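Local coordinates for Galactose/lactose metabolism regulatory protein GAL80 (Saccharomyces cerevisiae, PDB 3BTV), which represses the galactose and lactose metabolic genes by binding the activator GAL4 and blocking its transcriptional activation when no inducing sugar is present, at residues D208-Q222 against L409-S421. The protein carries 1 engineered substitution. Sequence-based numbering, arbitrary orientation.
Sequences DLVTTTFGHTIDILQ and LILHRLIESVYKS
With chi1 at 67°, the carboxylate of D208 sits between its own backbone N and carbonyl carbon, while chi1 of -80° holds the Y419 ring beside its backbone N; the two side chains come from opposite directions, and Y419 OH gives D208 OD1 a weak hydrogen bond of 3.0 Å. Aspartate suits this N-cap: OD1 also accepts from T211 N at 2.8 Å, from above the carboxylate plane, and OD2 takes the T211 hydroxyl on its syn side. An alanine here would probably leave T211 N and the T211 hydroxyl without their acceptor and take from Y419 OH its weak one. V210 lays CG2 3.9 Å from Y419 CZ, and its CG1 meets V418 CG1. Helices 209-222 and 409-421 cross at 123°, their axes 9.9 Å apart, on the large mixed sheet of the C-terminal domain, where F214, I218 and V418 rest on strand 264-271. I415 enters as a knob into the hole formed by V210, T211, F214 and G215; its terminal methyl CD1 reaches the edge of the F214 ring, 3.9 Å from CD2. G215, with no side chain, lets I415 CD1 come within 4.2 Å of its CA, and L411 CD2 lies 3.6 Å from G215 O. Farther along, I218 CG2 touches L411 CD1 and L414 CD2, and Q222 NE2, bonded to I218 O, passes 3.7 Å from L414 CD2.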
loop_
_atom_site.group_PDB
_atom_site.type_symbol
_atom_site.label_atom_id
_atom_site.label_comp_id
_atom_site.label_asym_id
_atom_site.label_seq_id
_atom_site.Cartn_x
_atom_site.Cartn_y
_atom_site.Cartn_z
ATOM N N ASP B 208 -3.445 -19.957 -6.296
ATOM C CA ASP B 208 -2.868 -18.771 -6.908
ATOM C C ASP B 208 -2.619 -17.700 -5.859
ATOM O O ASP B 208 -3.020 -17.834 -4.700
ATOM C CB ASP B 208 -3.787 -18.222 -8.008
ATOM C CG ASP B 208 -5.087 -17.668 -7.460
ATOM O OD1 ASP B 208 -5.090 -16.522 -6.963
ATOM O OD2 ASP B 208 -6.106 -18.377 -7.533
ATOM N N LEU B 209 -1.960 -16.632 -6.293
ATOM C CA LEU B 209 -1.527 -15.559 -5.401
ATOM C C LEU B 209 -2.695 -14.956 -4.632
ATOM O O LEU B 209 -2.580 -14.628 -3.453
ATOM C CB LEU B 209 -0.836 -14.454 -6.206
ATOM C CG LEU B 209 -0.346 -13.262 -5.375
ATOM C CD1 LEU B 209 0.687 -13.752 -4.356
ATOM C CD2 LEU B 209 0.236 -12.161 -6.244
ATOM N N VAL B 210 -3.821 -14.784 -5.309
ATOM C CA VAL B 210 -4.954 -14.131 -4.682
ATOM C C VAL B 210 -5.710 -15.088 -3.769
ATOM O O VAL B 210 -5.892 -14.834 -2.566
ATOM C CB VAL B 210 -5.900 -13.553 -5.726
ATOM C CG1 VAL B 210 -7.029 -12.806 -5.041
ATOM C CG2 VAL B 210 -5.132 -12.621 -6.648
ATOM N N THR B 211 -6.129 -16.201 -4.351
ATOM C CA THR B 211 -6.948 -17.169 -3.652
ATOM C C THR B 211 -6.234 -17.715 -2.434
ATOM O O THR B 211 -6.828 -17.889 -1.369
ATOM C CB THR B 211 -7.294 -18.351 -4.580
ATOM O OG1 THR B 211 -7.970 -17.853 -5.746
ATOM C CG2 THR B 211 -8.175 -19.349 -3.856
ATOM N N THR B 212 -4.949 -17.986 -2.589
ATOM C CA THR B 212 -4.235 -18.734 -1.573
ATOM C C THR B 212 -3.489 -17.829 -0.605
ATOM O O THR B 212 -3.822 -17.765 0.578
ATOM C CB THR B 212 -3.270 -19.743 -2.216
ATOM O OG1 THR B 212 -3.955 -20.447 -3.260
ATOM C CG2 THR B 212 -2.749 -20.747 -1.170
ATOM N N THR B 213 -2.490 -17.121 -1.114
ATOM C CA THR B 213 -1.608 -16.325 -0.275
ATOM C C THR B 213 -2.336 -15.132 0.323
ATOM O O THR B 213 -2.349 -14.944 1.525
ATOM C CB THR B 213 -0.396 -15.817 -1.061
ATOM O OG1 THR B 213 0.205 -16.914 -1.751
ATOM C CG2 THR B 213 0.630 -15.190 -0.111
ATOM N N PHE B 214 -2.954 -14.334 -0.536
ATOM C CA PHE B 214 -3.792 -13.253 -0.070
ATOM C C PHE B 214 -4.968 -13.776 0.759
ATOM O O PHE B 214 -5.332 -13.178 1.771
ATOM C CB PHE B 214 -4.277 -12.424 -1.253
ATOM C CG PHE B 214 -5.251 -11.348 -0.876
ATOM C CD1 PHE B 214 -4.815 -10.181 -0.281
ATOM C CD2 PHE B 214 -6.598 -11.513 -1.108
ATOM C CE1 PHE B 214 -5.707 -9.202 0.064
ATOM C CE2 PHE B 214 -7.500 -10.529 -0.764
ATOM C CZ PHE B 214 -7.057 -9.378 -0.183
ATOM N N GLY B 215 -5.560 -14.893 0.342
ATOM C CA GLY B 215 -6.661 -15.477 1.090
ATOM C C GLY B 215 -6.328 -15.775 2.557
ATOM O O GLY B 215 -7.040 -15.356 3.468
ATOM N N HIS B 216 -5.257 -16.525 2.798
ATOM C CA HIS B 216 -4.872 -16.836 4.172
ATOM C C HIS B 216 -4.618 -15.535 4.948
ATOM O O HIS B 216 -5.105 -15.353 6.056
ATOM C CB HIS B 216 -3.615 -17.710 4.211
ATOM C CG HIS B 216 -3.874 -19.173 4.008
ATOM N ND1 HIS B 216 -4.427 -19.977 4.983
ATOM C CD2 HIS B 216 -3.607 -19.986 2.954
ATOM C CE1 HIS B 216 -4.508 -21.221 4.535
ATOM N NE2 HIS B 216 -4.016 -21.253 3.308
ATOM N N THR B 217 -3.892 -14.617 4.326
ATOM C CA THR B 217 -3.484 -13.381 4.992
ATOM C C THR B 217 -4.633 -12.426 5.300
ATOM O O THR B 217 -4.736 -11.894 6.402
ATOM C CB THR B 217 -2.420 -12.642 4.169
ATOM O OG1 THR B 217 -1.321 -13.528 3.926
ATOM C CG2 THR B 217 -1.909 -11.428 4.940
ATOM N N ILE B 218 -5.502 -12.200 4.331
ATOM C CA ILE B 218 -6.573 -11.248 4.525
ATOM C C ILE B 218 -7.576 -11.833 5.515
ATOM O O ILE B 218 -8.251 -11.112 6.256
ATOM C CB ILE B 218 -7.247 -10.882 3.189
ATOM C CG1 ILE B 218 -7.866 -9.485 3.283
ATOM C CG2 ILE B 218 -8.272 -11.948 2.812
ATOM C CD1 ILE B 218 -6.864 -8.344 3.320
ATOM N N ASP B 219 -7.651 -13.153 5.556
ATOM C CA ASP B 219 -8.540 -13.769 6.527
ATOM C C ASP B 219 -8.041 -13.568 7.951
ATOM O O ASP B 219 -8.841 -13.283 8.835
ATOM C CB ASP B 219 -8.741 -15.267 6.289
ATOM C CG ASP B 219 -9.595 -15.898 7.378
ATOM O OD1 ASP B 219 -10.803 -15.581 7.448
ATOM O OD2 ASP B 219 -9.055 -16.672 8.193
ATOM N N ILE B 220 -6.743 -13.745 8.197
ATOM C CA ILE B 220 -6.244 -13.491 9.564
ATOM C C ILE B 220 -6.366 -12.018 9.905
ATOM O O ILE B 220 -6.581 -11.658 11.065
ATOM C CB ILE B 220 -4.782 -13.981 9.828
ATOM C CG1 ILE B 220 -3.787 -13.208 8.973
ATOM C CG2 ILE B 220 -4.639 -15.492 9.600
ATOM C CD1 ILE B 220 -2.342 -13.597 9.258
ATOM N N LEU B 221 -6.242 -11.152 8.904
ATOM C CA LEU B 221 -6.386 -9.727 9.189
ATOM C C LEU B 221 -7.772 -9.458 9.750
ATOM O O LEU B 221 -7.922 -8.789 10.770
ATOM C CB LEU B 221 -6.166 -8.857 7.945
ATOM C CG LEU B 221 -6.277 -7.374 8.312
ATOM C CD1 LEU B 221 -5.088 -6.951 9.228
ATOM C CD2 LEU B 221 -6.350 -6.504 7.079
ATOM N N GLN B 222 -8.789 -9.991 9.077
ATOM C CA GLN B 222 -10.167 -9.785 9.500
ATOM C C GLN B 222 -10.426 -10.447 10.831
ATOM O O GLN B 222 -11.149 -9.917 11.671
ATOM C CB GLN B 222 -11.128 -10.347 8.459
ATOM C CG GLN B 222 -11.119 -9.555 7.174
ATOM C CD GLN B 222 -11.867 -10.276 6.071
ATOM O OE1 GLN B 222 -13.014 -9.969 5.783
ATOM N NE2 GLN B 222 -11.225 -11.260 5.469
ATOM N N LEU B 409 -16.549 -20.029 2.883
ATOM C CA LEU B 409 -17.456 -19.483 1.872
ATOM C C LEU B 409 -17.361 -17.956 1.823
ATOM O O LEU B 409 -17.213 -17.361 0.757
ATOM C CB LEU B 409 -18.887 -19.938 2.164
ATOM C CG LEU B 409 -19.957 -19.578 1.136
ATOM C CD1 LEU B 409 -19.580 -20.128 -0.225
ATOM C CD2 LEU B 409 -21.305 -20.116 1.597
ATOM N N ILE B 410 -17.410 -17.328 2.990
ATOM C CA ILE B 410 -17.292 -15.883 3.085
ATOM C C ILE B 410 -15.962 -15.398 2.479
ATOM O O ILE B 410 -15.915 -14.398 1.761
ATOM C CB ILE B 410 -17.435 -15.435 4.550
ATOM C CG1 ILE B 410 -18.875 -15.657 5.026
ATOM C CG2 ILE B 410 -16.976 -13.979 4.730
ATOM C CD1 ILE B 410 -19.020 -15.697 6.541
ATOM N N LEU B 411 -14.889 -16.127 2.745
ATOM C CA LEU B 411 -13.593 -15.795 2.169
ATOM C C LEU B 411 -13.643 -15.921 0.641
ATOM O O LEU B 411 -13.137 -15.059 -0.092
ATOM C CB LEU B 411 -12.511 -16.714 2.746
ATOM C CG LEU B 411 -11.062 -16.393 2.369
ATOM C CD1 LEU B 411 -10.759 -14.923 2.573
ATOM C CD2 LEU B 411 -10.100 -17.265 3.192
ATOM N N HIS B 412 -14.268 -16.995 0.158
ATOM C CA HIS B 412 -14.443 -17.149 -1.281
ATOM C C HIS B 412 -15.199 -15.966 -1.894
ATOM O O HIS B 412 -14.868 -15.525 -2.990
ATOM C CB HIS B 412 -15.156 -18.454 -1.626
ATOM C CG HIS B 412 -14.225 -19.585 -1.919
ATOM N ND1 HIS B 412 -13.387 -19.592 -3.014
ATOM C CD2 HIS B 412 -13.997 -20.747 -1.262
ATOM C CE1 HIS B 412 -12.677 -20.706 -3.013
ATOM N NE2 HIS B 412 -13.026 -21.423 -1.959
ATOM N N ARG B 413 -16.218 -15.473 -1.197
ATOM C CA ARG B 413 -16.973 -14.323 -1.698
ATOM C C ARG B 413 -16.072 -13.122 -1.808
ATOM O O ARG B 413 -16.194 -12.323 -2.741
ATOM C CB ARG B 413 -18.157 -14.004 -0.790
ATOM C CG ARG B 413 -19.271 -15.051 -0.862
ATOM C CD ARG B 413 -20.402 -14.769 0.122
ATOM N NE ARG B 413 -21.493 -15.728 -0.039
ATOM C CZ ARG B 413 -22.597 -15.758 0.706
ATOM N NH1 ARG B 413 -22.777 -14.878 1.688
ATOM N NH2 ARG B 413 -23.528 -16.673 0.464
ATOM N N LEU B 414 -15.154 -12.992 -0.852
ATOM C CA LEU B 414 -14.212 -11.887 -0.886
ATOM C C LEU B 414 -13.226 -12.042 -2.044
ATOM O O LEU B 414 -12.925 -11.078 -2.746
ATOM C CB LEU B 414 -13.457 -11.763 0.452
ATOM C CG LEU B 414 -12.478 -10.592 0.543
ATOM C CD1 LEU B 414 -13.192 -9.265 0.336
ATOM C CD2 LEU B 414 -11.709 -10.603 1.906
ATOM N N ILE B 415 -12.713 -13.250 -2.232
ATOM C CA ILE B 415 -11.792 -13.504 -3.327
ATOM C C ILE B 415 -12.501 -13.278 -4.663
ATOM O O ILE B 415 -11.958 -12.655 -5.580
ATOM C CB ILE B 415 -11.271 -14.941 -3.303
ATOM C CG1 ILE B 415 -10.394 -15.182 -2.058
ATOM C CG2 ILE B 415 -10.480 -15.213 -4.562
ATOM C CD1 ILE B 415 -9.271 -14.181 -1.902
ATOM N N GLU B 416 -13.721 -13.786 -4.771
ATOM C CA GLU B 416 -14.501 -13.561 -5.989
ATOM C C GLU B 416 -14.579 -12.068 -6.263
ATOM O O GLU B 416 -14.358 -11.627 -7.388
ATOM C CB GLU B 416 -15.895 -14.168 -5.866
ATOM C CG GLU B 416 -16.792 -13.934 -7.088
ATOM C CD GLU B 416 -16.083 -14.188 -8.410
ATOM O OE1 GLU B 416 -15.169 -15.039 -8.453
ATOM O OE2 GLU B 416 -16.446 -13.532 -9.412
ATOM N N SER B 417 -14.845 -11.290 -5.216
ATOM C CA SER B 417 -14.964 -9.837 -5.343
ATOM C C SER B 417 -13.667 -9.139 -5.719
ATOM O O SER B 417 -13.685 -8.153 -6.456
ATOM C CB SER B 417 -15.518 -9.235 -4.061
ATOM O OG SER B 417 -16.750 -9.856 -3.746
ATOM N N VAL B 418 -12.537 -9.620 -5.207
ATOM C CA VAL B 418 -11.261 -9.067 -5.647
ATOM C C VAL B 418 -11.149 -9.153 -7.188
ATOM O O VAL B 418 -10.855 -8.159 -7.865
ATOM C CB VAL B 418 -10.063 -9.764 -4.975
ATOM C CG1 VAL B 418 -8.799 -9.469 -5.735
ATOM C CG2 VAL B 418 -9.918 -9.293 -3.502
ATOM N N TYR B 419 -11.404 -10.337 -7.738
ATOM C CA TYR B 419 -11.365 -10.518 -9.189
ATOM C C TYR B 419 -12.416 -9.686 -9.945
ATOM O O TYR B 419 -12.136 -9.193 -11.033
ATOM C CB TYR B 419 -11.479 -12.002 -9.559
ATOM C CG TYR B 419 -10.176 -12.749 -9.410
ATOM C CD1 TYR B 419 -10.007 -13.689 -8.411
ATOM C CD2 TYR B 419 -9.110 -12.500 -10.265
ATOM C CE1 TYR B 419 -8.819 -14.368 -8.263
ATOM C CE2 TYR B 419 -7.919 -13.175 -10.129
ATOM C CZ TYR B 419 -7.782 -14.114 -9.121
ATOM O OH TYR B 419 -6.600 -14.798 -8.973
ATOM N N LYS B 420 -13.610 -9.529 -9.370
ATOM C CA LYS B 420 -14.641 -8.693 -9.994
ATOM C C LYS B 420 -14.167 -7.259 -10.080
ATOM O O LYS B 420 -14.258 -6.642 -11.139
ATOM C CB LYS B 420 -15.958 -8.723 -9.217
ATOM C CG LYS B 420 -16.936 -9.792 -9.627
ATOM C CD LYS B 420 -18.301 -9.525 -9.010
ATOM C CE LYS B 420 -19.006 -10.831 -8.667
ATOM N NZ LYS B 420 -18.890 -11.847 -9.752
ATOM N N SER B 421 -13.671 -6.739 -8.954
ATOM C CA SER B 421 -13.176 -5.381 -8.874
ATOM C C SER B 421 -12.171 -5.072 -9.967
ATOM O O SER B 421 -12.236 -4.027 -10.604
ATOM C CB SER B 421 -12.504 -5.131 -7.501
ATOM O OG SER B 421 -11.953 -3.837 -7.500
#